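Local coordinates for 6-aminohexanoate-cyclic-dimer hydrolase (Arthrobacter sp., PDB 3A2Q), which hydrolyses one amide bond of the 6-aminohexanoate cyclic dimer, a by-product of nylon-6 manufacture, to give the linear dimer, at residues Ser257-Val262 with Gly380-Ile385; Val185-Thr190 with Pro434-Pro439. The protein carries 1 engineered substitution. All coordinates share one frame; numbering follows the deposited sequence.

Interaction 1 (Ser257-Val262 with Gly380-Ile385); sequences SLRVGV and GWDLLI
The guanidinium of R259 lies over one face of the W381 indole, shifted toward the rim of the six-membered ring, while the carbonyl O of V260 comes to the indole edge near its plane, 3.6 Å from CZ3. The planes are 30° apart, so the stack is tilted; NH2 makes the closest approach, 3.4 Å from CZ2. A cation-pi geometry follows, R259 CZ standing 4.2 Å from the six-ring centroid. Bends at chi2 and chi3 fold the arginine chain back over the ring, and its NH1 is salt-bridged to D294 on strand 294-297.

These groups flank a parallel strand pair, 259-262 beside 383-385, in the large mixed sheet of this amidase-family enzyme. V260, G261 and V262 pair with L383, L384 and I385. G261 carries the regular bonding, its N giving a 2.9 Å bond to L383 O and its O receiving I385 N. Where the pairing begins, R259 O accepts two donors in its carbonyl plane, D382 N and L383 N, which fixes the turn into strand 383-387 just after the Schellman motif at G380 that ends helix 356-378.

G261 N approaches the indole obliquely, 3.8 Å from W381 CE3. On the sheet face carrying V260, L383 and I385, V260 CG1 presses on I385 CG1, tighter than usual van der Waals contact, and helix 275-290 covers this side through L288. L258 CD1 meets L383 CD1 near the strand entrance, its CB and CD2 touching the carboxylate of D382. That carboxylate turns OD2 onto R259 N at 2.8 Å, using the anti lone pair, with an N-H...O angle of 165°.

Interaction 2 (Val185-Thr190 with Pro434-Pro439); sequences VGLKPT and PAISLP
Strands 185-188 and 435-439 run antiparallel at 175°, axes 4.7 Å apart; G186-S437 and K188-A435 are hydrogen-bonded pairs flanking the non-hydrogen-bonded pair L187-I436. Each hydrogen-bonded pair closes with two bonds, such as S437 N to G186 O at 2.9 Å and K188 N to A435 O at 3.0 Å. On the face bearing L187 and I436, the tip of the isoleucine, CD1, lies 3.5 Å from V185 CG1; chi1 of -168° sends its CG1 branch away from its own N and over the G186 carbonyl. L187 CD1 reaches I436 CB from the neighbouring strand, while V185 CG2 meets P439 CD at 3.7 Å.

The pair belongs to the central part of the amidase-family sheet, with helices 219-229 and 460-473 packing on this apolar face. K188 and S437 point to the other face. There K188 curls at chi3 and chi4, bringing NZ back to P189 O at 2.9 Å and also to Q433 O. The side chain of K188 lies about 8 Å from that of A174, the engineered residue at the position that, by similarity to relatives, probably forms the acyl-ester intermediate. Beyond the strand end, T190 OG1, hydrogen-bonded to E460 OE1, sits alongside the P434 ring, 3.3 Å from its CD.

Both interactions belong to one mixed sheet, their centres about 16 Å apart and their nearest atoms about 7 Å apart without touching. Strand 448-455 stands between them, antiparallel to 435-442 on one side and to 383-387 on the other, so it joins the antiparallel pair of interaction 2 to the parallel pair of interaction 1. Along the chain, 257-262 and 380-385 both fall between 185-190 and 434-439, which nests interaction 1 inside the loop closed by interaction 2. The latter lies near the chain centre and the bound 6-aminohexanoic acid; interaction 1 lies away from the annotated sites, beside the outermost strand 294-297.

Interaction 1 (Ser257-Val262 with Gly380-Ile385)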
ATOM      1  N   SER A 257      20.047  18.828   9.340  1.00 39.77           N
ATOM      2  CA  SER A 257      18.915  19.215  10.178  1.00 36.87           C
ATOM      3  C   SER A 257      17.769  19.737   9.313  1.00 36.58           C
ATOM      4  O   SER A 257      17.882  20.781   8.670  1.00 32.35           O
ATOM      5  CB  SER A 257      19.353  20.285  11.182  1.00 36.09           C
ATOM      6  OG  SER A 257      18.291  20.661  12.043  1.00 40.69           O
ATOM      7  N   LEU A 258      16.660  19.006   9.301  1.00 34.97           N
ATOM      8  CA  LEU A 258      15.503  19.389   8.497  1.00 31.90           C
ATOM      9  C   LEU A 258      14.397  20.023   9.333  1.00 28.89           C
ATOM     10  O   LEU A 258      14.311  19.800  10.536  1.00 29.70           O
ATOM     11  CB  LEU A 258      14.949  18.155   7.782  1.00 33.10           C
ATOM     12  CG  LEU A 258      15.920  17.368   6.904  1.00 36.17           C
ATOM     13  CD1 LEU A 258      15.221  16.136   6.349  1.00 35.46           C
ATOM     14  CD2 LEU A 258      16.419  18.251   5.771  1.00 31.98           C
ATOM     15  N   ARG A 259      13.556  20.825   8.683  1.00 29.12           N
ATOM     16  CA  ARG A 259      12.431  21.461   9.355  1.00 30.34           C
ATOM     17  C   ARG A 259      11.339  20.399   9.392  1.00 30.29           C
ATOM     18  O   ARG A 259      10.806  20.008   8.352  1.00 27.00           O
ATOM     19  CB  ARG A 259      11.938  22.683   8.568  1.00 35.87           C
ATOM     20  CG  ARG A 259      12.732  23.951   8.812  1.00 47.85           C
ATOM     21  CD  ARG A 259      12.373  24.604  10.153  1.00 59.24           C
ATOM     22  NE  ARG A 259      11.120  25.364  10.102  1.00 65.13           N
ATOM     23  CZ  ARG A 259      10.632  26.083  11.111  1.00 68.44           C
ATOM     24  NH1 ARG A 259      11.288  26.147  12.265  1.00 65.06           N
ATOM     25  NH2 ARG A 259       9.493  26.749  10.963  1.00 67.89           N
ATOM     26  N   VAL A 260      11.017  19.935  10.591  1.00 29.70           N
ATOM     27  CA  VAL A 260      10.012  18.897  10.763  1.00 28.13           C
ATOM     28  C   VAL A 260       8.797  19.382  11.530  1.00 28.94           C
ATOM     29  O   VAL A 260       8.927  20.015  12.575  1.00 30.75           O
ATOM     30  CB  VAL A 260      10.603  17.686  11.520  1.00 29.40           C
ATOM     31  CG1 VAL A 260       9.550  16.586  11.657  1.00 25.33           C
ATOM     32  CG2 VAL A 260      11.833  17.170  10.797  1.00 26.20           C
ATOM     33  N   GLY A 261       7.617  19.081  11.000  1.00 27.21           N
ATOM     34  CA  GLY A 261       6.386  19.453  11.668  1.00 27.21           C
ATOM     35  C   GLY A 261       5.726  18.160  12.118  1.00 29.86           C
ATOM     36  O   GLY A 261       5.732  17.176  11.380  1.00 27.81           O
ATOM     37  N   VAL A 262       5.176  18.140  13.326  1.00 28.80           N
ATOM     38  CA  VAL A 262       4.527  16.936  13.825  1.00 31.06           C
ATOM     39  C   VAL A 262       3.062  17.221  14.123  1.00 29.00           C
ATOM     40  O   VAL A 262       2.711  18.281  14.646  1.00 28.30           O
ATOM     41  CB  VAL A 262       5.238  16.392  15.097  1.00 35.05           C
ATOM     42  CG1 VAL A 262       5.311  17.463  16.161  1.00 38.98           C
ATOM     43  CG2 VAL A 262       4.498  15.170  15.628  1.00 34.93           C
ATOM     44  N   GLY A 380       8.994  26.169   3.270  1.00 35.54           N
ATOM     45  CA  GLY A 380      10.189  25.857   4.036  1.00 35.68           C
ATOM     46  C   GLY A 380      10.222  24.564   4.829  1.00 36.35           C
ATOM     47  O   GLY A 380      11.290  24.132   5.263  1.00 35.89           O
ATOM     48  N   TRP A 381       9.068  23.943   5.039  1.00 33.36           N
ATOM     49  CA  TRP A 381       9.039  22.691   5.784  1.00 31.58           C
ATOM     50  C   TRP A 381       9.523  21.545   4.907  1.00 28.42           C
ATOM     51  O   TRP A 381       9.245  21.512   3.707  1.00 30.53           O
ATOM     52  CB  TRP A 381       7.628  22.404   6.289  1.00 28.68           C
ATOM     53  CG  TRP A 381       7.132  23.457   7.212  1.00 25.08           C
ATOM     54  CD1 TRP A 381       6.450  24.586   6.876  1.00 23.59           C
ATOM     55  CD2 TRP A 381       7.296  23.491   8.633  1.00 25.93           C
ATOM     56  NE1 TRP A 381       6.174  25.325   8.003  1.00 27.14           N
ATOM     57  CE2 TRP A 381       6.682  24.675   9.095  1.00 24.11           C
ATOM     58  CE3 TRP A 381       7.905  22.633   9.562  1.00 31.79           C
ATOM     59  CZ2 TRP A 381       6.656  25.026  10.449  1.00 32.14           C
ATOM     60  CZ3 TRP A 381       7.880  22.984  10.912  1.00 31.21           C
ATOM     61  CH2 TRP A 381       7.259  24.170  11.340  1.00 32.86           C
ATOM     62  N   ASP A 382      10.252  20.611   5.516  1.00 26.05           N
ATOM     63  CA  ASP A 382      10.801  19.459   4.808  1.00 25.93           C
ATOM     64  C   ASP A 382       9.990  18.181   4.990  1.00 24.86           C
ATOM     65  O   ASP A 382       9.761  17.442   4.032  1.00 21.62           O
ATOM     66  CB  ASP A 382      12.225  19.174   5.287  1.00 30.29           C
ATOM     67  CG  ASP A 382      13.188  20.284   4.948  1.00 35.78           C
ATOM     68  OD1 ASP A 382      13.409  20.522   3.742  1.00 34.37           O
ATOM     69  OD2 ASP A 382      13.722  20.913   5.890  1.00 31.63           O
ATOM     70  N   LEU A 383       9.564  17.927   6.223  1.00 25.28           N
ATOM     71  CA  LEU A 383       8.827  16.701   6.537  1.00 21.72           C
ATOM     72  C   LEU A 383       7.689  16.892   7.522  1.00 24.70           C
ATOM     73  O   LEU A 383       7.745  17.753   8.405  1.00 23.74           O
ATOM     74  CB  LEU A 383       9.771  15.665   7.146  1.00 22.26           C
ATOM     75  CG  LEU A 383      10.998  15.149   6.393  1.00 25.74           C
ATOM     76  CD1 LEU A 383      11.864  14.336   7.348  1.00 30.91           C
ATOM     77  CD2 LEU A 383      10.566  14.301   5.224  1.00 26.82           C
ATOM     78  N   LEU A 384       6.666  16.056   7.369  1.00 22.28           N
ATOM     79  CA  LEU A 384       5.523  16.057   8.271  1.00 23.34           C
ATOM     80  C   LEU A 384       5.530  14.670   8.899  1.00 23.63           C
ATOM     81  O   LEU A 384       5.696  13.673   8.197  1.00 24.72           O
ATOM     82  CB  LEU A 384       4.203  16.254   7.509  1.00 21.99           C
ATOM     83  CG  LEU A 384       2.949  16.157   8.392  1.00 25.35           C
ATOM     84  CD1 LEU A 384       2.862  17.383   9.292  1.00 24.79           C
ATOM     85  CD2 LEU A 384       1.693  16.060   7.530  1.00 20.86           C
ATOM     86  N   ILE A 385       5.394  14.619  10.221  1.00 23.75           N
ATOM     87  CA  ILE A 385       5.345  13.362  10.954  1.00 24.70           C
ATOM     88  C   ILE A 385       3.939  13.281  11.539  1.00 23.14           C
ATOM     89  O   ILE A 385       3.474  14.222  12.183  1.00 23.64           O
ATOM     90  CB  ILE A 385       6.341  13.331  12.146  1.00 29.85           C
ATOM     91  CG1 ILE A 385       7.723  13.807  11.703  1.00 38.91           C
ATOM     92  CG2 ILE A 385       6.428  11.915  12.708  1.00 32.16           C
ATOM     93  CD1 ILE A 385       8.327  12.998  10.592  1.00 42.51           C
TER

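Interaction 2 (Val185-Thr190 with Pro434-Pro439)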
ATOM      1  N   VAL A 185       6.949  -2.026   6.768  1.00 23.21           N
ATOM      2  CA  VAL A 185       7.172  -0.750   6.102  1.00 24.39           C
ATOM      3  C   VAL A 185       6.350  -0.686   4.819  1.00 22.48           C
ATOM      4  O   VAL A 185       6.402  -1.598   3.998  1.00 23.06           O
ATOM      5  CB  VAL A 185       8.655  -0.554   5.733  1.00 24.90           C
ATOM      6  CG1 VAL A 185       8.848   0.830   5.131  1.00 23.23           C
ATOM      7  CG2 VAL A 185       9.527  -0.721   6.963  1.00 23.12           C
ATOM      8  N   GLY A 186       5.594   0.395   4.648  1.00 23.23           N
ATOM      9  CA  GLY A 186       4.788   0.542   3.452  1.00 20.74           C
ATOM     10  C   GLY A 186       4.987   1.912   2.843  1.00 21.33           C
ATOM     11  O   GLY A 186       4.735   2.924   3.495  1.00 21.69           O
ATOM     12  N   LEU A 187       5.443   1.954   1.597  1.00 22.35           N
ATOM     13  CA  LEU A 187       5.671   3.229   0.934  1.00 22.41           C
ATOM     14  C   LEU A 187       4.789   3.510  -0.265  1.00 19.67           C
ATOM     15  O   LEU A 187       4.651   2.668  -1.156  1.00 22.97           O
ATOM     16  CB  LEU A 187       7.129   3.340   0.474  1.00 21.83           C
ATOM     17  CG  LEU A 187       7.420   4.501  -0.491  1.00 22.64           C
ATOM     18  CD1 LEU A 187       7.459   5.814   0.280  1.00 21.81           C
ATOM     19  CD2 LEU A 187       8.744   4.264  -1.200  1.00 22.79           C
ATOM     20  N   LYS A 188       4.178   4.695  -0.267  1.00 19.23           N
ATOM     21  CA  LYS A 188       3.409   5.169  -1.414  1.00 18.20           C
ATOM     22  C   LYS A 188       4.379   6.216  -1.970  1.00 21.32           C
ATOM     23  O   LYS A 188       4.533   7.302  -1.398  1.00 19.70           O
ATOM     24  CB  LYS A 188       2.123   5.893  -1.016  1.00 21.39           C
ATOM     25  CG  LYS A 188       1.359   6.410  -2.245  1.00 20.11           C
ATOM     26  CD  LYS A 188       0.364   7.521  -1.908  1.00 19.25           C
ATOM     27  CE  LYS A 188       1.057   8.838  -1.600  1.00 24.46           C
ATOM     28  NZ  LYS A 188       1.810   9.375  -2.775  1.00 21.78           N
ATOM     29  N   PRO A 189       5.064   5.903  -3.076  1.00 23.80           N
ATOM     30  CA  PRO A 189       6.004   6.883  -3.626  1.00 22.36           C
ATOM     31  C   PRO A 189       5.317   8.090  -4.241  1.00 24.67           C
ATOM     32  O   PRO A 189       4.093   8.219  -4.215  1.00 23.70           O
ATOM     33  CB  PRO A 189       6.780   6.077  -4.669  1.00 25.60           C
ATOM     34  CG  PRO A 189       5.792   5.043  -5.106  1.00 29.06           C
ATOM     35  CD  PRO A 189       5.093   4.641  -3.832  1.00 24.16           C
ATOM     36  N   THR A 190       6.132   8.985  -4.780  1.00 22.29           N
ATOM     37  CA  THR A 190       5.635  10.177  -5.448  1.00 22.07           C
ATOM     38  C   THR A 190       4.788   9.719  -6.627  1.00 19.51           C
ATOM     39  O   THR A 190       5.092   8.706  -7.251  1.00 21.43           O
ATOM     40  CB  THR A 190       6.809  11.001  -5.998  1.00 19.44           C
ATOM     41  OG1 THR A 190       7.602  11.468  -4.899  1.00 21.60           O
ATOM     42  CG2 THR A 190       6.304  12.179  -6.826  1.00 21.00           C
ATOM     43  N   PRO A 434       5.396  11.712  -1.642  1.00 21.44           N
ATOM     44  CA  PRO A 434       5.861  10.414  -1.153  1.00 21.03           C
ATOM     45  C   PRO A 434       5.575  10.327   0.347  1.00 20.05           C
ATOM     46  O   PRO A 434       5.834  11.271   1.099  1.00 20.61           O
ATOM     47  CB  PRO A 434       7.353  10.435  -1.481  1.00 18.79           C
ATOM     48  CG  PRO A 434       7.699  11.889  -1.339  1.00 20.90           C
ATOM     49  CD  PRO A 434       6.529  12.594  -1.985  1.00 20.93           C
ATOM     50  N   ALA A 435       5.031   9.196   0.782  1.00 18.82           N
ATOM     51  CA  ALA A 435       4.684   9.021   2.188  1.00 17.89           C
ATOM     52  C   ALA A 435       4.945   7.588   2.592  1.00 18.02           C
ATOM     53  O   ALA A 435       4.510   6.652   1.917  1.00 20.65           O
ATOM     54  CB  ALA A 435       3.211   9.368   2.413  1.00 20.37           C
ATOM     55  N   ILE A 436       5.642   7.412   3.705  1.00 20.10           N
ATOM     56  CA  ILE A 436       5.984   6.076   4.158  1.00 19.05           C
ATOM     57  C   ILE A 436       5.487   5.806   5.573  1.00 21.34           C
ATOM     58  O   ILE A 436       5.464   6.703   6.418  1.00 20.38           O
ATOM     59  CB  ILE A 436       7.527   5.880   4.095  1.00 22.82           C
ATOM     60  CG1 ILE A 436       7.899   4.410   4.286  1.00 23.30           C
ATOM     61  CG2 ILE A 436       8.203   6.739   5.164  1.00 25.47           C
ATOM     62  CD1 ILE A 436       9.352   4.123   3.960  1.00 25.38           C
ATOM     63  N   SER A 437       5.050   4.573   5.814  1.00 22.55           N
ATOM     64  CA  SER A 437       4.602   4.183   7.148  1.00 19.75           C
ATOM     65  C   SER A 437       5.691   3.277   7.715  1.00 21.84           C
ATOM     66  O   SER A 437       6.078   2.305   7.071  1.00 20.56           O
ATOM     67  CB  SER A 437       3.285   3.406   7.084  1.00 21.72           C
ATOM     68  OG  SER A 437       2.857   3.061   8.391  1.00 20.81           O
ATOM     69  N   LEU A 438       6.186   3.611   8.906  1.00 21.53           N
ATOM     70  CA  LEU A 438       7.225   2.833   9.575  1.00 22.38           C
ATOM     71  C   LEU A 438       6.599   2.171  10.800  1.00 22.57           C
ATOM     72  O   LEU A 438       5.868   2.819  11.546  1.00 22.86           O
ATOM     73  CB  LEU A 438       8.372   3.751  10.015  1.00 23.37           C
ATOM     74  CG  LEU A 438       9.039   4.560   8.897  1.00 22.96           C
ATOM     75  CD1 LEU A 438      10.138   5.448   9.489  1.00 26.76           C
ATOM     76  CD2 LEU A 438       9.616   3.614   7.859  1.00 22.81           C
ATOM     77  N   PRO A 439       6.888   0.877  11.026  1.00 25.21           N
ATOM     78  CA  PRO A 439       6.338   0.126  12.168  1.00 24.88           C
ATOM     79  C   PRO A 439       7.032   0.437  13.494  1.00 25.97           C
ATOM     80  O   PRO A 439       7.638  -0.439  14.119  1.00 25.70           O
ATOM     81  CB  PRO A 439       6.527  -1.323  11.739  1.00 22.20           C
ATOM     82  CG  PRO A 439       7.809  -1.264  10.971  1.00 26.25           C
ATOM     83  CD  PRO A 439       7.673  -0.006  10.143  1.00 23.64           C
TER